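Local coordinates for ribonucleoside-diphosphate reductase (Pseudomonas aeruginosa, PDB 5IM3), which probably reduces ribonucleoside diphosphates to deoxyribonucleotides for DNA synthesis, and binds the allosteric nucleotide dATP, at residues Y374-P379 with H390-L395; G384-I389 with L430-D435; A449-L454 with H560-F565. All blocks are in the same frame, centred on the assembly; numbering follows the deposited sequence.

In the fold
The three contacts lie close together in the barrel domain of ribonucleotide reductase, on one side of the chain's centre. Contact 1 packs strand 373-377 against helix 382-395, and contact 2 packs the same helix against helix 427-440. Their centres are about 8 Å apart and their segments alternate along the chain. Contact 3 comes later and joins strands 450-455 and 562-565, with its centre about 15 Å from contact 1 and about 16 Å from contact 2. Contacts 1 and 3 reach the same mixed sheet. Contacts 1 and 2 also touch the second subunit. The group therefore runs from the barrel strands through two helices to the subunit interface and its bound dATP.

Contact 1. Residues Y374-P379 with H390-L395; sequences YLTTVP and HDNAML
Leu-395 lies over one face of the Tyr-374 ring, and this CH-pi contact carries most of the packing. Its CD2 methyl stands 3.8 Å from the ring centroid and 5° off the ring normal, so it sits over the centre of the ring. The same methyl is 3.9 Å from Tyr-374 CE1. Leu-395 CB lies along the CD2-CE2 side of the ring, 3.9 Å from Tyr-374 CD2. With Tyr-374 CG anti to the carbonyl carbon and the ring turned to chi2 -88°, one face meets Leu-395.

A looser apolar touch follows two residues along the strand. Thr-376 CG2 is 4.4 Å from Leu-395 CD1. Tyr-374 and Thr-376 both direct their CB toward the helix, as alternate residues of a strand do, while Leu-375 points away.

The polar groups approach each other without bonding directly. Thr-376 OG1 and Asn-392 ND2 are 4.4 Å apart. Asn-404 joins them: its OD1 is hydrogen-bonded to Thr-376 OG1, and its ND2 to Asn-392 OD1. One amide, that of Asn-404, serves a buried hydroxyl and a buried amide oxygen, and probably helps fix how both side chains are turned.

The backbones run nearly antiparallel, with 173° between strand 374-377 and helix 390-395 and 10.5 Å between their axes. This is the first strand and the helix of a beta-alpha-beta unit completed by strand 401-405. Leu-402 of that last strand touches Tyr-374, Asn-392 and Leu-395. Strand 373-377 pairs in parallel with 401-405 and antiparallel with 600-608, so the helix packs on a strand that has a neighbour on each side in the sheet. A disulfide joins Cys-373 to Cys-602 of strand 600-608, consistent with the redox-active cysteine pair of these reductases. Ala-393 packs on helix 427-440, and His-390 NE2 is hydrogen-bonded to Ser-383 of the second subunit.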
loop_
_atom_site.group_PDB
_atom_site.type_symbol
_atom_site.label_atom_id
_atom_site.label_comp_id
_atom_site.label_asym_id
_atom_site.label_seq_id
_atom_site.Cartn_x
_atom_site.Cartn_y
_atom_site.Cartn_z
ATOM N N TYR A 374 19.012 39.914 -9.349
ATOM C CA TYR A 374 20.451 39.930 -9.114
ATOM C C TYR A 374 21.006 38.522 -8.970
ATOM O O TYR A 374 20.302 37.594 -8.565
ATOM C CB TYR A 374 20.810 40.723 -7.848
ATOM C CG TYR A 374 20.131 42.065 -7.741
ATOM C CD1 TYR A 374 20.697 43.200 -8.301
ATOM C CD2 TYR A 374 18.922 42.193 -7.077
ATOM C CE1 TYR A 374 20.073 44.427 -8.200
ATOM C CE2 TYR A 374 18.295 43.407 -6.971
ATOM C CZ TYR A 374 18.870 44.522 -7.533
ATOM O OH TYR A 374 18.228 45.728 -7.419
ATOM N N LEU A 375 22.295 38.386 -9.291
ATOM C CA LEU A 375 23.051 37.156 -9.111
ATOM C C LEU A 375 24.294 37.460 -8.287
ATOM O O LEU A 375 24.968 38.470 -8.514
ATOM C CB LEU A 375 23.472 36.529 -10.452
ATOM C CG LEU A 375 22.380 36.028 -11.405
ATOM C CD1 LEU A 375 21.697 37.175 -12.146
ATOM C CD2 LEU A 375 22.978 35.032 -12.393
ATOM N N THR A 376 24.598 36.582 -7.334
ATOM C CA THR A 376 25.762 36.737 -6.475
ATOM C C THR A 376 26.511 35.418 -6.383
ATOM O O THR A 376 25.986 34.351 -6.709
ATOM C CB THR A 376 25.382 37.191 -5.058
ATOM O OG1 THR A 376 24.762 36.105 -4.356
ATOM C CG2 THR A 376 24.428 38.381 -5.096
ATOM N N THR A 377 27.756 35.511 -5.926
ATOM C CA THR A 377 28.576 34.348 -5.612
ATOM C C THR A 377 29.155 34.553 -4.220
ATOM O O THR A 377 29.628 35.648 -3.898
ATOM C CB THR A 377 29.687 34.146 -6.654
ATOM O OG1 THR A 377 30.495 33.025 -6.284
ATOM C CG2 THR A 377 30.565 35.387 -6.780
ATOM N N VAL A 378 29.092 33.518 -3.395
ATOM C CA VAL A 378 29.439 33.609 -1.977
ATOM C C VAL A 378 30.866 33.102 -1.789
ATOM O O VAL A 378 31.165 31.978 -2.208
ATOM C CB VAL A 378 28.460 32.808 -1.101
ATOM C CG1 VAL A 378 28.717 33.087 0.371
ATOM C CG2 VAL A 378 27.024 33.145 -1.456
ATOM N N PRO A 379 31.759 33.881 -1.184
ATOM C CA PRO A 379 33.129 33.407 -0.968
ATOM C C PRO A 379 33.242 32.491 0.245
ATOM O O PRO A 379 32.432 32.529 1.172
ATOM C CB PRO A 379 33.919 34.704 -0.750
ATOM C CG PRO A 379 32.929 35.638 -0.173
ATOM C CD PRO A 379 31.605 35.296 -0.807
ATOM N N HIS A 390 24.431 40.072 4.024
ATOM C CA HIS A 390 24.120 41.493 4.090
ATOM C C HIS A 390 23.631 42.012 2.741
ATOM O O HIS A 390 22.665 42.781 2.677
ATOM C CB HIS A 390 25.358 42.259 4.553
ATOM C CG HIS A 390 25.146 43.733 4.706
ATOM N ND1 HIS A 390 25.034 44.585 3.630
ATOM C CD2 HIS A 390 25.056 44.510 5.812
ATOM C CE1 HIS A 390 24.868 45.822 4.064
ATOM N NE2 HIS A 390 24.879 45.803 5.385
ATOM N N ASP A 391 24.287 41.601 1.653
ATOM C CA ASP A 391 23.856 42.017 0.322
ATOM C C ASP A 391 22.467 41.479 0.004
ATOM O O ASP A 391 21.630 42.195 -0.560
ATOM C CB ASP A 391 24.864 41.551 -0.728
ATOM C CG ASP A 391 26.202 42.252 -0.603
ATOM O OD1 ASP A 391 26.245 43.355 -0.021
ATOM O OD2 ASP A 391 27.212 41.705 -1.094
ATOM N N ASN A 392 22.201 40.220 0.361
ATOM C CA ASN A 392 20.873 39.648 0.166
ATOM C C ASN A 392 19.806 40.540 0.779
ATOM O O ASN A 392 18.785 40.836 0.148
ATOM C CB ASN A 392 20.803 38.251 0.785
ATOM C CG ASN A 392 21.233 37.156 -0.173
ATOM O OD1 ASN A 392 20.813 36.009 -0.031
ATOM N ND2 ASN A 392 22.070 37.496 -1.148
ATOM N N ALA A 393 20.034 40.983 2.015
ATOM C CA ALA A 393 19.047 41.812 2.695
ATOM C C ALA A 393 18.861 43.144 1.974
ATOM O O ALA A 393 17.729 43.576 1.741
ATOM C CB ALA A 393 19.459 42.029 4.151
ATOM N N MET A 394 19.965 43.804 1.601
ATOM C CA MET A 394 19.862 45.118 0.959
ATOM C C MET A 394 19.197 45.021 -0.408
ATOM O O MET A 394 18.354 45.855 -0.756
ATOM C CB MET A 394 21.248 45.751 0.819
ATOM C CG MET A 394 21.961 46.022 2.134
ATOM S SD MET A 394 20.979 46.992 3.285
ATOM C CE MET A 394 20.313 45.715 4.315
ATOM N N LEU A 395 19.574 44.017 -1.203
ATOM C CA LEU A 395 19.004 43.865 -2.536
ATOM C C LEU A 395 17.525 43.506 -2.477
ATOM O O LEU A 395 16.774 43.829 -3.403
ATOM C CB LEU A 395 19.787 42.803 -3.306
ATOM C CG LEU A 395 21.259 43.145 -3.546
ATOM C CD1 LEU A 395 22.032 41.935 -4.048
ATOM C CD2 LEU A 395 21.381 44.292 -4.532
#

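Contact 2. Residues G384-I389 with L430-D435; sequences GIYGAI and LKVVND. With DTP (2'-deoxyadenosine 5'-triphosphate), chain G.
Helices 384-389 and 430-435 run almost parallel, Ile-389 and Val-433 having the nearest CA atoms, 6.4 Å apart. Their segment axes cross at -18° and approach to 10.7 Å.

Ile-389 reaches both valines of the other helix. Its CD1 meets Val-433 CG2 at a nominal 3.3 Å, shorter than usual, and the exact value is doubtful. Its other branch, CG2, lies 4.0 Å from Val-432 CG1, and these two side chains cross at about a right angle. With CG1 anti to the carbonyl carbon (chi1 -55°) and CG2 anti to the backbone N, Ile-389 sends one branch to each valine. Tyr-386 places its OH 3.7 Å from Val-432 CG2. That hydroxyl is hydrogen-bonded to Thr-436 of the second subunit. Ile-385 CD1 touches the sugar of dATP, 3.7 Å from DTP O3'. Lys-397 NZ and Val-440 O of the second subunit are hydrogen-bonded to this nucleotide.

No hydrogen bond joins the two segments. Branched aliphatic groups hold the helices in a buried apolar seam, while the polar end of Tyr-386 serves the subunit interface. Helices 382-395 and 427-440 meet their copies there, consistent with the helix bundle and specificity-effector site at the dimer interface of class I reductases.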
loop_
_atom_site.group_PDB
_atom_site.type_symbol
_atom_site.label_atom_id
_atom_site.label_comp_id
_atom_site.label_asym_id
_atom_site.label_seq_id
_atom_site.Cartn_x
_atom_site.Cartn_y
_atom_site.Cartn_z
ATOM N N GLY A 384 33.030 37.138 4.270
ATOM C CA GLY A 384 32.378 37.253 2.978
ATOM C C GLY A 384 31.057 36.519 2.913
ATOM O O GLY A 384 30.151 36.928 2.182
ATOM N N ILE A 385 30.921 35.429 3.669
ATOM C CA ILE A 385 29.618 34.781 3.788
ATOM C C ILE A 385 28.602 35.763 4.352
ATOM O O ILE A 385 27.506 35.936 3.803
ATOM C CB ILE A 385 29.727 33.512 4.652
ATOM C CG1 ILE A 385 30.367 32.383 3.838
ATOM C CG2 ILE A 385 28.355 33.080 5.176
ATOM C CD1 ILE A 385 30.909 31.252 4.677
ATOM N N TYR A 386 28.954 36.437 5.449
ATOM C CA TYR A 386 28.024 37.371 6.066
ATOM C C TYR A 386 27.976 38.713 5.344
ATOM O O TYR A 386 27.023 39.475 5.545
ATOM C CB TYR A 386 28.367 37.539 7.550
ATOM C CG TYR A 386 27.651 36.480 8.352
ATOM C CD1 TYR A 386 28.183 35.205 8.489
ATOM C CD2 TYR A 386 26.402 36.731 8.907
ATOM C CE1 TYR A 386 27.509 34.221 9.189
ATOM C CE2 TYR A 386 25.722 35.758 9.605
ATOM C CZ TYR A 386 26.274 34.502 9.741
ATOM O OH TYR A 386 25.593 33.535 10.439
ATOM N N GLY A 387 28.962 39.008 4.498
ATOM C CA GLY A 387 28.800 40.090 3.547
ATOM C C GLY A 387 27.783 39.755 2.475
ATOM O O GLY A 387 27.057 40.635 2.008
ATOM N N ALA A 388 27.700 38.476 2.090
ATOM C CA ALA A 388 26.706 38.043 1.114
ATOM C C ALA A 388 25.310 38.013 1.726
ATOM O O ALA A 388 24.322 38.341 1.053
ATOM C CB ALA A 388 27.082 36.668 0.564
ATOM N N ILE A 389 25.206 37.614 2.995
ATOM C CA ILE A 389 23.927 37.720 3.693
ATOM C C ILE A 389 23.488 39.172 3.748
ATOM O O ILE A 389 22.309 39.492 3.561
ATOM C CB ILE A 389 24.025 37.120 5.108
ATOM C CG1 ILE A 389 24.531 35.678 5.065
ATOM C CG2 ILE A 389 22.669 37.187 5.804
ATOM C CD1 ILE A 389 23.653 34.750 4.290
ATOM N N LEU A 430 22.730 28.461 4.909
ATOM C CA LEU A 430 21.506 28.614 4.132
ATOM C C LEU A 430 20.308 28.857 5.030
ATOM O O LEU A 430 19.359 29.533 4.633
ATOM C CB LEU A 430 21.272 27.384 3.259
ATOM C CG LEU A 430 22.309 27.225 2.152
ATOM C CD1 LEU A 430 22.079 25.924 1.400
ATOM C CD2 LEU A 430 22.261 28.411 1.199
ATOM N N LYS A 431 20.349 28.335 6.254
ATOM C CA LYS A 431 19.292 28.633 7.208
ATOM C C LYS A 431 19.262 30.119 7.547
ATOM O O LYS A 431 18.192 30.696 7.748
ATOM C CB LYS A 431 19.477 27.795 8.470
ATOM C CG LYS A 431 18.481 28.127 9.567
ATOM C CD LYS A 431 17.089 27.613 9.222
ATOM C CE LYS A 431 17.013 26.107 9.398
ATOM N NZ LYS A 431 15.609 25.639 9.366
ATOM N N VAL A 432 20.438 30.745 7.640
ATOM C CA VAL A 432 20.489 32.187 7.854
ATOM C C VAL A 432 19.901 32.919 6.651
ATOM O O VAL A 432 19.157 33.888 6.800
ATOM C CB VAL A 432 21.934 32.634 8.136
ATOM C CG1 VAL A 432 22.002 34.143 8.341
ATOM C CG2 VAL A 432 22.490 31.898 9.363
ATOM N N VAL A 433 20.230 32.466 5.441
ATOM C CA VAL A 433 19.626 33.027 4.232
ATOM C C VAL A 433 18.114 32.897 4.302
ATOM O O VAL A 433 17.371 33.857 4.080
ATOM C CB VAL A 433 20.186 32.326 2.980
ATOM C CG1 VAL A 433 19.416 32.758 1.736
ATOM C CG2 VAL A 433 21.669 32.606 2.829
ATOM N N ASN A 434 17.646 31.685 4.606
ATOM C CA ASN A 434 16.217 31.409 4.645
ATOM C C ASN A 434 15.487 32.380 5.564
ATOM O O ASN A 434 14.431 32.912 5.206
ATOM C CB ASN A 434 16.003 29.967 5.105
ATOM C CG ASN A 434 14.547 29.590 5.182
ATOM O OD1 ASN A 434 13.970 29.095 4.214
ATOM N ND2 ASN A 434 13.940 29.820 6.337
ATOM N N ASP A 435 16.043 32.632 6.753
ATOM C CA ASP A 435 15.386 33.512 7.708
ATOM C C ASP A 435 15.549 34.981 7.350
ATOM O O ASP A 435 14.756 35.807 7.813
ATOM C CB ASP A 435 15.922 33.251 9.115
ATOM C CG ASP A 435 15.558 31.867 9.625
ATOM O OD1 ASP A 435 15.624 30.901 8.833
ATOM O OD2 ASP A 435 15.200 31.744 10.815
HETATM P PG DTP G . 41.323 29.410 5.833
HETATM O O1G DTP G . 41.030 28.223 6.686
HETATM O O2G DTP G . 42.708 29.361 5.186
HETATM O O3G DTP G . 40.293 29.592 4.719
HETATM P PB DTP G . 40.227 31.957 6.620
HETATM O O1B DTP G . 39.799 32.166 5.225
HETATM O O2B DTP G . 40.854 33.227 7.194
HETATM O O3B DTP G . 41.279 30.761 6.675
HETATM P PA DTP G . 37.477 31.829 7.233
HETATM O O1A DTP G . 37.508 32.467 5.928
HETATM O O2A DTP G . 36.921 32.820 8.229
HETATM O O3A DTP G . 39.004 31.536 7.549
HETATM O "O5'" DTP G . 36.571 30.539 7.173
HETATM C "C5'" DTP G . 36.665 29.585 6.095
HETATM C "C4'" DTP G . 35.443 28.700 6.093
HETATM O "O4'" DTP G . 35.229 28.176 7.422
HETATM C "C3'" DTP G . 34.137 29.377 5.673
HETATM O "O3'" DTP G . 33.370 28.505 4.843
HETATM C "C2'" DTP G . 33.427 29.627 6.997
HETATM C "C1'" DTP G . 33.921 28.489 7.872
HETATM N N9 DTP G . 34.002 28.823 9.287
HETATM C C8 DTP G . 35.015 29.514 9.896
HETATM N N7 DTP G . 34.819 29.736 11.174
HETATM C C5 DTP G . 33.594 29.137 11.426
HETATM C C6 DTP G . 32.827 29.006 12.598
HETATM N N6 DTP G . 33.196 29.492 13.786
HETATM N N1 DTP G . 31.656 28.340 12.509
HETATM C C2 DTP G . 31.287 27.840 11.326
HETATM N N3 DTP G . 31.923 27.904 10.154
HETATM C C4 DTP G . 33.080 28.570 10.273
#

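Contact 3. Residues A449-L454 with H560-F565; sequences AVCAYL and HPWLTF
Cys-451 and Trp-562 meet as a sulfur-aromatic pair. The sulfur comes at the benzo part of the indole. Cys-451 SG is 3.7 Å from Trp-562 CZ3 and 3.9 Å from Trp-562 CE3. It stands 4.6 Å from the centroid of the six-membered ring, 56° off the normal, so the approach is oblique. Cys-451 SG is anti to the backbone N (chi1 -179°), which carries the sulfur to the indole. One face of the indole takes His-560 of its own segment. His-560 CD2 lies 3.5 Å above the indole plane, offset toward the rim. The peptide bond between His-560 and Pro-561 is cis.

Tyr-453 and Thr-564 form the second pair, and their side chains cross at about a right angle. Here the tyrosine offers an edge. Thr-564 OG1 lies near the ring plane, 3.6 Å from Tyr-453 CE2, and Thr-564 CG2 is 4.0 Å from the same carbon. Both hydroxyls bond elsewhere: Thr-564 OG1 with Asn-485 O and Tyr-453 OH with Asn-585 O. These buried polar ends are satisfied by backbone carbonyls, which helps hold Tyr-453 OH in place and probably the threonine's rotation.

The strands are not direct neighbours in the barrel sheet. Strand 482-487 lies between them and pairs in parallel with each, so the side chains meet across it. The parallel run 450-455, 482-487, 562-565 is part of the ten-stranded alpha-beta barrel wall. Tyr-453 touches Ala-484 on the middle strand. Leu-563 points away and packs on helix 544-558, while Leu-454 packs on helix 461-465. Trp-562 also meets Tyr-904 and Tyr-905 edge-to-face, near strand 906-909.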
loop_
_atom_site.group_PDB
_atom_site.type_symbol
_atom_site.label_atom_id
_atom_site.label_comp_id
_atom_site.label_asym_id
_atom_site.label_seq_id
_atom_site.Cartn_x
_atom_site.Cartn_y
_atom_site.Cartn_z
ATOM N N ALA A 449 12.130 36.775 -3.076
ATOM C CA ALA A 449 12.573 35.393 -2.939
ATOM C C ALA A 449 14.051 35.257 -3.303
ATOM O O ALA A 449 14.649 36.174 -3.872
ATOM C CB ALA A 449 11.718 34.477 -3.808
ATOM N N VAL A 450 14.635 34.107 -2.967
ATOM C CA VAL A 450 16.039 33.820 -3.233
ATOM C C VAL A 450 16.168 32.349 -3.613
ATOM O O VAL A 450 15.427 31.496 -3.119
ATOM C CB VAL A 450 16.925 34.167 -2.009
ATOM C CG1 VAL A 450 16.395 33.488 -0.763
ATOM C CG2 VAL A 450 18.381 33.790 -2.252
ATOM N N CYS A 451 17.106 32.055 -4.515
ATOM C CA CYS A 451 17.376 30.688 -4.951
ATOM C C CYS A 451 18.854 30.391 -4.749
ATOM O O CYS A 451 19.707 31.097 -5.294
ATOM C CB CYS A 451 16.994 30.478 -6.420
ATOM S SG CYS A 451 17.283 28.787 -7.024
ATOM N N ALA A 452 19.152 29.341 -3.987
ATOM C CA ALA A 452 20.527 28.917 -3.760
ATOM C C ALA A 452 20.924 27.838 -4.760
ATOM O O ALA A 452 20.158 26.907 -5.027
ATOM C CB ALA A 452 20.701 28.398 -2.331
ATOM N N TYR A 453 22.126 27.974 -5.316
ATOM C CA TYR A 453 22.670 27.037 -6.289
ATOM C C TYR A 453 23.843 26.274 -5.685
ATOM O O TYR A 453 24.654 26.845 -4.950
ATOM C CB TYR A 453 23.136 27.764 -7.551
ATOM C CG TYR A 453 22.028 28.210 -8.474
ATOM C CD1 TYR A 453 21.271 29.340 -8.188
ATOM C CD2 TYR A 453 21.768 27.529 -9.653
ATOM C CE1 TYR A 453 20.269 29.761 -9.038
ATOM C CE2 TYR A 453 20.765 27.942 -10.510
ATOM C CZ TYR A 453 20.019 29.060 -10.195
ATOM O OH TYR A 453 19.020 29.481 -11.038
ATOM N N LEU A 454 23.938 24.985 -6.009
ATOM C CA LEU A 454 25.053 24.161 -5.556
ATOM C C LEU A 454 25.467 23.207 -6.667
ATOM O O LEU A 454 24.616 22.599 -7.320
ATOM C CB LEU A 454 24.690 23.370 -4.298
ATOM C CG LEU A 454 25.889 22.867 -3.499
ATOM C CD1 LEU A 454 26.579 24.025 -2.792
ATOM C CD2 LEU A 454 25.465 21.797 -2.506
ATOM N N HIS A 560 11.942 20.847 -5.917
ATOM C CA HIS A 560 13.273 21.423 -5.816
ATOM C C HIS A 560 14.257 20.301 -5.525
ATOM O O HIS A 560 13.867 19.248 -5.009
ATOM C CB HIS A 560 13.333 22.488 -4.713
ATOM C CG HIS A 560 12.363 23.611 -4.906
ATOM N ND1 HIS A 560 11.064 23.559 -4.445
ATOM C CD2 HIS A 560 12.500 24.812 -5.516
ATOM C CE1 HIS A 560 10.444 24.682 -4.762
ATOM N NE2 HIS A 560 11.293 25.458 -5.412
ATOM N N PRO A 561 15.550 20.494 -5.845
ATOM C CA PRO A 561 16.101 21.657 -6.555
ATOM C C PRO A 561 15.852 21.604 -8.056
ATOM O O PRO A 561 15.726 20.514 -8.620
ATOM C CB PRO A 561 17.610 21.577 -6.259
ATOM C CG PRO A 561 17.751 20.599 -5.139
ATOM C CD PRO A 561 16.619 19.641 -5.301
ATOM N N TRP A 562 15.785 22.769 -8.694
ATOM C CA TRP A 562 15.662 22.818 -10.140
ATOM C C TRP A 562 16.950 22.315 -10.790
ATOM O O TRP A 562 17.990 22.166 -10.142
ATOM C CB TRP A 562 15.344 24.241 -10.599
ATOM C CG TRP A 562 14.090 24.784 -9.985
ATOM C CD1 TRP A 562 12.929 24.106 -9.761
ATOM C CD2 TRP A 562 13.878 26.115 -9.500
ATOM N NE1 TRP A 562 12.003 24.934 -9.178
ATOM C CE2 TRP A 562 12.562 26.172 -9.003
ATOM C CE3 TRP A 562 14.674 27.265 -9.438
ATOM C CZ2 TRP A 562 12.021 27.334 -8.453
ATOM C CZ3 TRP A 562 14.135 28.417 -8.890
ATOM C CH2 TRP A 562 12.824 28.442 -8.406
ATOM N N LEU A 563 16.872 22.052 -12.091
ATOM C CA LEU A 563 17.984 21.511 -12.863
ATOM C C LEU A 563 18.474 22.571 -13.843
ATOM O O LEU A 563 17.731 22.978 -14.743
ATOM C CB LEU A 563 17.561 20.246 -13.611
ATOM C CG LEU A 563 17.557 18.917 -12.846
ATOM C CD1 LEU A 563 16.747 18.981 -11.564
ATOM C CD2 LEU A 563 17.022 17.805 -13.742
ATOM N N THR A 564 19.718 23.014 -13.666
ATOM C CA THR A 564 20.363 23.951 -14.578
ATOM C C THR A 564 21.748 23.420 -14.919
ATOM O O THR A 564 22.364 22.706 -14.123
ATOM C CB THR A 564 20.470 25.363 -13.972
ATOM O OG1 THR A 564 21.388 25.348 -12.875
ATOM C CG2 THR A 564 19.104 25.854 -13.488
ATOM N N PHE A 565 22.240 23.777 -16.104
ATOM C CA PHE A 565 23.430 23.152 -16.673
ATOM C C PHE A 565 24.566 24.163 -16.781
ATOM O O PHE A 565 24.467 25.151 -17.519
ATOM C CB PHE A 565 23.097 22.526 -18.024
ATOM C CG PHE A 565 22.044 21.464 -17.929
ATOM C CD1 PHE A 565 22.317 20.265 -17.293
ATOM C CD2 PHE A 565 20.775 21.676 -18.436
ATOM C CE1 PHE A 565 21.350 19.287 -17.183
ATOM C CE2 PHE A 565 19.801 20.699 -18.329
ATOM C CZ PHE A 565 20.091 19.505 -17.699
#